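Long-range contacts in arginine decarboxylase (Campylobacter jejuni subsp. jejuni, PDB 3NZP), which probably catalyses the pyridoxal-phosphate-dependent decarboxylation of arginine to agmatine, a step toward spermidine: residues 77-82 and 317-322; 61-66 and 104-109; 228-233 and 267-272. All coordinates share one frame; numbering follows the deposited sequence.

Contact 1: 77-82 and 317-322. With PLP (pyridoxal-5'-phosphate), chain E.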
# COMPACT_ATOMS: atom_id res chain seq x y z
N GLY B 77 -40.22 8.88 -4.23
CA GLY B 77 -39.38 7.91 -3.54
C GLY B 77 -38.54 8.57 -2.47
O GLY B 77 -38.30 9.78 -2.51
N GLY B 78 -38.09 7.77 -1.51
CA GLY B 78 -37.28 8.29 -0.44
C GLY B 78 -35.80 8.16 -0.73
O GLY B 78 -35.40 7.53 -1.72
N PHE B 79 -34.99 8.75 0.15
CA PHE B 79 -33.54 8.73 0.03
C PHE B 79 -32.87 8.29 1.32
O PHE B 79 -33.33 8.63 2.41
CB PHE B 79 -33.01 10.10 -0.34
CG PHE B 79 -31.53 10.25 -0.17
CD1 PHE B 79 -31.00 10.78 1.00
CD2 PHE B 79 -30.67 9.87 -1.19
CE1 PHE B 79 -29.62 10.92 1.16
CE2 PHE B 79 -29.29 10.00 -1.04
CZ PHE B 79 -28.76 10.54 0.13
N ASN B 80 -31.78 7.55 1.19
CA ASN B 80 -31.03 7.07 2.34
C ASN B 80 -29.56 6.91 2.01
O ASN B 80 -29.20 6.40 0.94
CB ASN B 80 -31.61 5.75 2.82
CG ASN B 80 -31.86 5.74 4.31
OD1 ASN B 80 -33.01 5.86 4.76
ND2 ASN B 80 -30.78 5.62 5.10
N ALA B 81 -28.72 7.33 2.95
CA ALA B 81 -27.27 7.24 2.80
C ALA B 81 -26.68 6.13 3.67
O ALA B 81 -27.11 5.91 4.80
CB ALA B 81 -26.63 8.57 3.18
N VAL B 82 -25.69 5.43 3.14
CA VAL B 82 -25.05 4.37 3.89
C VAL B 82 -23.54 4.57 3.85
O VAL B 82 -22.98 5.00 2.83
CB VAL B 82 -25.40 3.00 3.31
CG1 VAL B 82 -24.86 1.91 4.21
CG2 VAL B 82 -26.91 2.86 3.19
N ILE B 317 -34.04 5.83 -3.16
CA ILE B 317 -32.65 6.01 -3.50
C ILE B 317 -31.72 5.66 -2.34
O ILE B 317 -31.91 6.14 -1.23
CB ILE B 317 -32.40 7.46 -3.92
CG1 ILE B 317 -33.26 7.79 -5.13
CG2 ILE B 317 -30.92 7.66 -4.19
CD1 ILE B 317 -33.21 9.23 -5.55
N PHE B 318 -30.72 4.82 -2.62
CA PHE B 318 -29.73 4.43 -1.62
C PHE B 318 -28.32 4.63 -2.18
O PHE B 318 -27.98 4.04 -3.21
CB PHE B 318 -29.86 2.95 -1.26
CG PHE B 318 -30.72 2.69 -0.07
CD1 PHE B 318 -32.10 2.85 -0.14
CD2 PHE B 318 -30.16 2.27 1.13
CE1 PHE B 318 -32.90 2.60 0.97
CE2 PHE B 318 -30.95 2.02 2.24
CZ PHE B 318 -32.32 2.19 2.16
N ILE B 319 -27.51 5.46 -1.52
CA ILE B 319 -26.14 5.67 -1.99
C ILE B 319 -25.16 5.24 -0.90
O ILE B 319 -25.45 5.37 0.29
CB ILE B 319 -25.83 7.14 -2.32
CG1 ILE B 319 -25.90 7.99 -1.07
CG2 ILE B 319 -26.81 7.69 -3.32
CD1 ILE B 319 -25.38 9.37 -1.28
N GLU B 320 -24.01 4.69 -1.30
CA GLU B 320 -23.01 4.25 -0.33
C GLU B 320 -21.70 5.00 -0.56
O GLU B 320 -20.63 4.41 -0.68
CB GLU B 320 -22.79 2.73 -0.45
CG GLU B 320 -24.08 1.90 -0.41
CD GLU B 320 -23.83 0.39 -0.50
OE1 GLU B 320 -22.86 -0.03 -1.16
OE2 GLU B 320 -24.63 -0.39 0.08
N SER B 321 -21.80 6.33 -0.63
CA SER B 321 -20.66 7.20 -0.84
C SER B 321 -19.90 7.35 0.46
O SER B 321 -20.37 8.03 1.38
CB SER B 321 -21.13 8.57 -1.31
OG SER B 321 -22.01 8.42 -2.41
N GLY B 322 -18.75 6.72 0.55
CA GLY B 322 -17.96 6.82 1.76
C GLY B 322 -16.87 7.86 1.62
O GLY B 322 -16.71 8.73 2.48
N1 PLP E . -20.15 0.42 -2.07
C2 PLP E . -19.57 -0.77 -2.18
C2A PLP E . -20.43 -1.98 -2.42
C3 PLP E . -18.15 -0.90 -2.05
O3 PLP E . -17.55 -2.13 -2.16
C4 PLP E . -17.37 0.31 -1.83
C4A PLP E . -15.90 0.25 -1.70
C5 PLP E . -18.07 1.57 -1.72
C6 PLP E . -19.47 1.57 -1.86
C5A PLP E . -17.33 2.89 -1.47
O4P PLP E . -17.23 3.67 -2.68
P PLP E . -16.46 5.05 -2.32
O1P PLP E . -16.59 5.97 -3.47
O2P PLP E . -17.08 5.75 -1.03
O3P PLP E . -14.90 4.76 -2.08
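F318 turns one ring face to the CB of N80, which sits over its centre, 3.8 Å from the centroid, in a CH-pi contact. The two side chains run alongside each other with amide and ring planes 15° apart, and the amide continues past the ring to N105 O, which accepts from N80 ND2. Farther along the strand, V82 CG2 reaches F318 CD2 obliquely at 3.9 Å. F79, I317 and I319 occupy the other face of the sheet, where F79 is met at its ring edge: I317 CG2 comes to F79 CD2 at 3.7 Å and I319 CD1 to F79 CZ at 3.8 Å. With CG anti to the backbone N (chi1 166°), the F79 ring is brought across the two isoleucines, and F66 and Y63 of helix 52-72 pack on it from outside. Between the faces, 79-82 and 317-319 run parallel, joined by four backbone bonds: I317 N to G78 O, N80 N to I317 O, I319 N to N80 O and V82 N to I319 O. Past the strand, E320 carries its carboxylate to the cofactor on an extended chain, OE1 lying 2.9 Å from PLP N1, while T130 holds OE2. G322 N donates to PLP O2P. A carboxylate so close to the pyridine nitrogen would be expected to favour its protonated form and so strengthen the ring as an electron sink.

Contact 2: 61-66 and 104-109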
# COMPACT_ATOMS: atom_id res chain seq x y z
N ASN B 61 -24.70 17.71 4.01
CA ASN B 61 -24.45 18.20 2.68
C ASN B 61 -25.01 17.17 1.68
O ASN B 61 -25.59 17.54 0.67
CB ASN B 61 -22.96 18.43 2.51
CG ASN B 61 -22.63 19.16 1.24
OD1 ASN B 61 -23.33 20.10 0.85
ND2 ASN B 61 -21.55 18.75 0.58
N ILE B 62 -24.85 15.89 1.97
CA ILE B 62 -25.36 14.84 1.10
C ILE B 62 -26.89 14.85 1.16
O ILE B 62 -27.55 15.03 0.14
CB ILE B 62 -24.85 13.44 1.52
CG1 ILE B 62 -23.34 13.35 1.28
CG2 ILE B 62 -25.53 12.34 0.72
CD1 ILE B 62 -22.74 12.05 1.70
N TYR B 63 -27.44 14.68 2.35
CA TYR B 63 -28.89 14.70 2.50
C TYR B 63 -29.47 16.02 1.97
O TYR B 63 -30.53 16.04 1.34
CB TYR B 63 -29.28 14.50 3.96
CG TYR B 63 -29.27 13.05 4.34
CD1 TYR B 63 -28.09 12.40 4.69
CD2 TYR B 63 -30.44 12.32 4.29
CE1 TYR B 63 -28.09 11.03 4.98
CE2 TYR B 63 -30.46 10.96 4.57
CZ TYR B 63 -29.29 10.33 4.91
OH TYR B 63 -29.35 8.98 5.18
N GLY B 64 -28.74 17.11 2.21
CA GLY B 64 -29.17 18.41 1.74
C GLY B 64 -29.41 18.45 0.25
O GLY B 64 -30.49 18.83 -0.20
N ASN B 65 -28.42 18.04 -0.53
CA ASN B 65 -28.56 18.05 -1.97
C ASN B 65 -29.60 17.08 -2.51
O ASN B 65 -30.38 17.44 -3.39
CB ASN B 65 -27.23 17.75 -2.64
CG ASN B 65 -26.33 18.94 -2.66
OD1 ASN B 65 -25.75 19.30 -1.65
ND2 ASN B 65 -26.22 19.58 -3.83
N PHE B 66 -29.60 15.86 -2.00
CA PHE B 66 -30.55 14.89 -2.49
C PHE B 66 -31.97 15.29 -2.13
O PHE B 66 -32.91 14.95 -2.85
CB PHE B 66 -30.22 13.48 -1.98
CG PHE B 66 -29.40 12.68 -2.95
CD1 PHE B 66 -30.01 12.02 -4.00
CD2 PHE B 66 -28.01 12.65 -2.85
CE1 PHE B 66 -29.25 11.34 -4.96
CE2 PHE B 66 -27.24 11.98 -3.80
CZ PHE B 66 -27.86 11.32 -4.86
N TYR B 104 -30.22 11.58 10.69
CA TYR B 104 -30.46 11.40 9.26
C TYR B 104 -30.73 9.95 8.89
O TYR B 104 -30.95 9.62 7.72
CB TYR B 104 -29.26 11.92 8.49
CG TYR B 104 -28.97 13.37 8.75
CD1 TYR B 104 -29.49 14.37 7.93
CD2 TYR B 104 -28.17 13.76 9.82
CE1 TYR B 104 -29.23 15.71 8.17
CE2 TYR B 104 -27.90 15.10 10.07
CZ TYR B 104 -28.43 16.07 9.24
OH TYR B 104 -28.12 17.39 9.45
N ASN B 105 -30.72 9.09 9.90
CA ASN B 105 -30.94 7.67 9.71
C ASN B 105 -29.86 7.09 8.80
O ASN B 105 -30.11 6.19 7.99
CB ASN B 105 -32.31 7.43 9.09
CG ASN B 105 -32.74 5.99 9.23
OD1 ASN B 105 -33.30 5.40 8.30
ND2 ASN B 105 -32.50 5.41 10.40
N TYR B 106 -28.65 7.64 8.94
CA TYR B 106 -27.49 7.22 8.16
C TYR B 106 -27.13 5.79 8.55
O TYR B 106 -26.97 5.48 9.73
CB TYR B 106 -26.33 8.18 8.46
CG TYR B 106 -25.36 8.37 7.32
CD1 TYR B 106 -24.58 7.31 6.85
CD2 TYR B 106 -25.21 9.61 6.71
CE1 TYR B 106 -23.68 7.48 5.81
CE2 TYR B 106 -24.30 9.80 5.66
CZ TYR B 106 -23.54 8.73 5.21
OH TYR B 106 -22.64 8.89 4.18
N GLY B 107 -27.00 4.92 7.56
CA GLY B 107 -26.68 3.53 7.83
C GLY B 107 -25.22 3.16 7.70
O GLY B 107 -24.36 4.03 7.53
N LEU B 108 -24.93 1.86 7.78
CA LEU B 108 -23.57 1.36 7.69
C LEU B 108 -23.51 0.19 6.72
O LEU B 108 -24.44 -0.61 6.63
CB LEU B 108 -23.06 0.90 9.06
CG LEU B 108 -22.70 1.98 10.09
CD1 LEU B 108 -22.31 1.34 11.41
CD2 LEU B 108 -21.56 2.81 9.57
N GLU B 109 -22.39 0.09 6.01
CA GLU B 109 -22.20 -0.98 5.06
C GLU B 109 -21.01 -1.80 5.54
O GLU B 109 -20.03 -1.25 6.04
CB GLU B 109 -21.93 -0.38 3.67
CG GLU B 109 -21.82 -1.38 2.54
CD GLU B 109 -20.43 -1.96 2.41
OE1 GLU B 109 -20.29 -2.98 1.71
OE2 GLU B 109 -19.47 -1.39 2.99
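Y104 opens the second segment by laying its CB over the face of the Y63 ring, nearly above the centre and 3.9 Å from the centroid, a CH-pi contact. Its own ring is inclined at 45° to that of Y63, bringing CD1 within 3.8 Å of Y63 CG. The carbonyl of the same residue approaches the phenol end, with Y104 O 3.1 Å from Y63 OH; the clear partner of that hydroxyl is A81 N, which donates to it from strand 79-84. N105 turns the chain. Next comes Y106, whose CD2 meets the edge of the Y63 ring at 3.6 Å from CE1, the two planes 56° apart. The Y106 side chain continues toward the helix and passes I62 at about a right angle, OH lying 4.0 Å from I62 CD1. Y63 thus has Y104 over a face and Y106 at an edge; its CG lies beside the backbone N (chi1 -82°), and from there the phenol extends off the helix toward the start of the strand. At G107 the chain enters the sheet, bonded through its backbone to A81 and Y83. The three tyrosines form an aromatic cluster between helix 52-72 and the entry to strand 107-110, on the outer side of the parallel barrel that binds the cofactor in this decarboxylase family.

Contact 3: 228-233 and 267-272. With PLP (pyridoxal-5'-phosphate), chain E.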
# COMPACT_ATOMS: atom_id res chain seq x y z
N THR B 228 -35.91 -6.68 -1.36
CA THR B 228 -36.33 -5.29 -1.29
C THR B 228 -35.49 -4.27 -2.06
O THR B 228 -35.95 -3.14 -2.26
CB THR B 228 -36.43 -4.83 0.16
OG1 THR B 228 -35.16 -5.00 0.81
CG2 THR B 228 -37.48 -5.62 0.87
N MSE B 229 -34.28 -4.63 -2.46
CA MSE B 229 -33.45 -3.70 -3.22
C MSE B 229 -32.40 -4.35 -4.11
O MSE B 229 -31.95 -5.46 -3.84
CB MSE B 229 -32.74 -2.69 -2.31
CG MSE B 229 -31.63 -3.27 -1.46
SE MSE B 229 -30.34 -1.94 -0.77
CE MSE B 229 -31.46 -0.90 0.43
N ILE B 230 -32.06 -3.64 -5.18
CA ILE B 230 -31.02 -4.08 -6.10
C ILE B 230 -29.86 -3.11 -5.87
O ILE B 230 -30.07 -1.95 -5.52
CB ILE B 230 -31.44 -4.00 -7.60
CG1 ILE B 230 -31.82 -2.59 -7.99
CG2 ILE B 230 -32.60 -4.89 -7.87
CD1 ILE B 230 -32.07 -2.50 -9.45
N HIS B 231 -28.64 -3.59 -6.07
CA HIS B 231 -27.46 -2.78 -5.84
C HIS B 231 -26.43 -3.00 -6.93
O HIS B 231 -26.33 -4.09 -7.50
CB HIS B 231 -26.88 -3.14 -4.45
CG HIS B 231 -25.47 -2.69 -4.22
ND1 HIS B 231 -24.38 -3.50 -4.44
CD2 HIS B 231 -24.97 -1.51 -3.78
CE1 HIS B 231 -23.27 -2.84 -4.15
NE2 HIS B 231 -23.60 -1.63 -3.75
N PHE B 232 -25.68 -1.94 -7.25
CA PHE B 232 -24.60 -2.02 -8.24
C PHE B 232 -23.47 -1.10 -7.76
O PHE B 232 -23.73 -0.12 -7.05
CB PHE B 232 -25.12 -1.61 -9.64
CG PHE B 232 -25.46 -0.15 -9.79
CD1 PHE B 232 -24.47 0.77 -10.11
CD2 PHE B 232 -26.76 0.29 -9.62
CE1 PHE B 232 -24.79 2.13 -10.25
CE2 PHE B 232 -27.08 1.65 -9.77
CZ PHE B 232 -26.09 2.57 -10.08
N HIS B 233 -22.22 -1.44 -8.07
CA HIS B 233 -21.09 -0.59 -7.68
C HIS B 233 -20.22 -0.33 -8.90
O HIS B 233 -19.79 -1.27 -9.55
CB HIS B 233 -20.23 -1.23 -6.56
CG HIS B 233 -19.11 -0.35 -6.07
ND1 HIS B 233 -19.32 0.89 -5.50
CD2 HIS B 233 -17.76 -0.52 -6.09
CE1 HIS B 233 -18.16 1.45 -5.20
NE2 HIS B 233 -17.20 0.62 -5.55
N LYS B 267 -38.35 -2.14 -3.71
CA LYS B 267 -38.67 -0.73 -3.71
C LYS B 267 -37.48 0.20 -3.53
O LYS B 267 -37.65 1.37 -3.18
CB LYS B 267 -39.71 -0.45 -2.64
CG LYS B 267 -40.99 -1.25 -2.81
CD LYS B 267 -42.04 -0.82 -1.80
CE LYS B 267 -43.32 -1.62 -1.95
NZ LYS B 267 -44.38 -0.99 -1.12
N ALA B 268 -36.28 -0.31 -3.77
CA ALA B 268 -35.11 0.54 -3.62
C ALA B 268 -33.97 0.15 -4.54
O ALA B 268 -33.84 -1.01 -4.94
CB ALA B 268 -34.63 0.54 -2.17
N ILE B 269 -33.17 1.15 -4.89
CA ILE B 269 -32.02 0.94 -5.74
C ILE B 269 -30.81 1.51 -5.01
O ILE B 269 -30.83 2.66 -4.54
CB ILE B 269 -32.19 1.62 -7.11
CG1 ILE B 269 -33.28 0.93 -7.92
CG2 ILE B 269 -30.90 1.53 -7.89
CD1 ILE B 269 -33.48 1.52 -9.31
N ASN B 270 -29.77 0.70 -4.89
CA ASN B 270 -28.55 1.12 -4.21
C ASN B 270 -27.51 1.43 -5.27
O ASN B 270 -27.02 0.51 -5.94
CB ASN B 270 -28.05 -0.01 -3.30
CG ASN B 270 -26.99 0.45 -2.33
OD1 ASN B 270 -26.02 1.12 -2.71
ND2 ASN B 270 -27.16 0.09 -1.06
N LEU B 271 -27.18 2.71 -5.43
CA LEU B 271 -26.20 3.15 -6.44
C LEU B 271 -24.77 2.84 -6.04
O LEU B 271 -23.86 2.91 -6.86
CB LEU B 271 -26.28 4.66 -6.64
CG LEU B 271 -27.68 5.17 -6.86
CD1 LEU B 271 -27.63 6.68 -7.04
CD2 LEU B 271 -28.27 4.49 -8.08
N GLY B 272 -24.57 2.51 -4.77
CA GLY B 272 -23.24 2.21 -4.31
C GLY B 272 -22.41 3.47 -4.13
O GLY B 272 -22.94 4.56 -3.89
N1 PLP E . -20.15 0.42 -2.07
C2 PLP E . -19.57 -0.77 -2.18
C2A PLP E . -20.43 -1.98 -2.42
C3 PLP E . -18.15 -0.90 -2.05
O3 PLP E . -17.55 -2.13 -2.16
C4 PLP E . -17.37 0.31 -1.83
C4A PLP E . -15.90 0.25 -1.70
C5 PLP E . -18.07 1.57 -1.72
C6 PLP E . -19.47 1.57 -1.86
C5A PLP E . -17.33 2.89 -1.47
O4P PLP E . -17.23 3.67 -2.68
P PLP E . -16.46 5.05 -2.32
O1P PLP E . -16.59 5.97 -3.47
O2P PLP E . -17.08 5.75 -1.03
O3P PLP E . -14.90 4.76 -2.08
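N270 N donates to I230 O across the strands in a short, nearly straight bond, 2.7 Å long with 165° at the hydrogen. I230 N to A268 O and F232 N to N270 O continue the pairing on either side of it. The N270 side chain has CG anti to the backbone N (chi1 -166°), which sets the amide alongside H231, its plane 85° from the imidazole and its CB at the edge of that ring. G272 N donates to N270 OD1 at 2.9 Å in the plane of its carbonyl and makes an Asx turn spanning 270-272. The amide nitrogen ND2 donates to E320 OE2; H231 NE2 makes a weak hydrogen bond to E320 OE1, so the asparagine and the histidine meet the same carboxylate. M229, a selenomethionine, bends back on this face until SE is 3.8 Å from N270 ND2. The opposite face is apolar, with I230 CG1 beside I269 CG1 at 3.8 Å, and helix 242-260 covers both through Y255. Beyond them F232 covers L271: L271 CA makes a CH-pi contact over the ring, and L271 CD2 touches F232 CE2 at 3.5 Å. H231 CE1 comes 3.4 Å from the PLP C2A methyl, while H233 sets a ring face over the pyridine, with PLP C3 3.8 Å above its plane. This is a beta-alpha-beta unit, strand 227-231, helix 242-260 and strand 268-272, whose C-terminal strand ends carry cofactor-binding residues, as in the TIM-barrel domain of fold-type III PLP enzymes.

All three contacts are largely buried and belong to one eight-stranded parallel barrel. Contact 1 joins its first and last strands, closing the ring; contact 3 joins the sixth and seventh, and the two meet where strand 316-319 pairs with strand 268-272. Both combine backbone bonding with cofactor contacts at the C-terminal strand ends, and E320 ties them together through N270 and H231. Contact 2 differs: it relies on aromatic packing from a helix outside the barrel and touches no cofactor. It leans on contact 1 all the same, since helix 52-72 packs on strand 79-84 and strand 107-110 is that strand's neighbour in the sheet, but has no direct touch with contact 3.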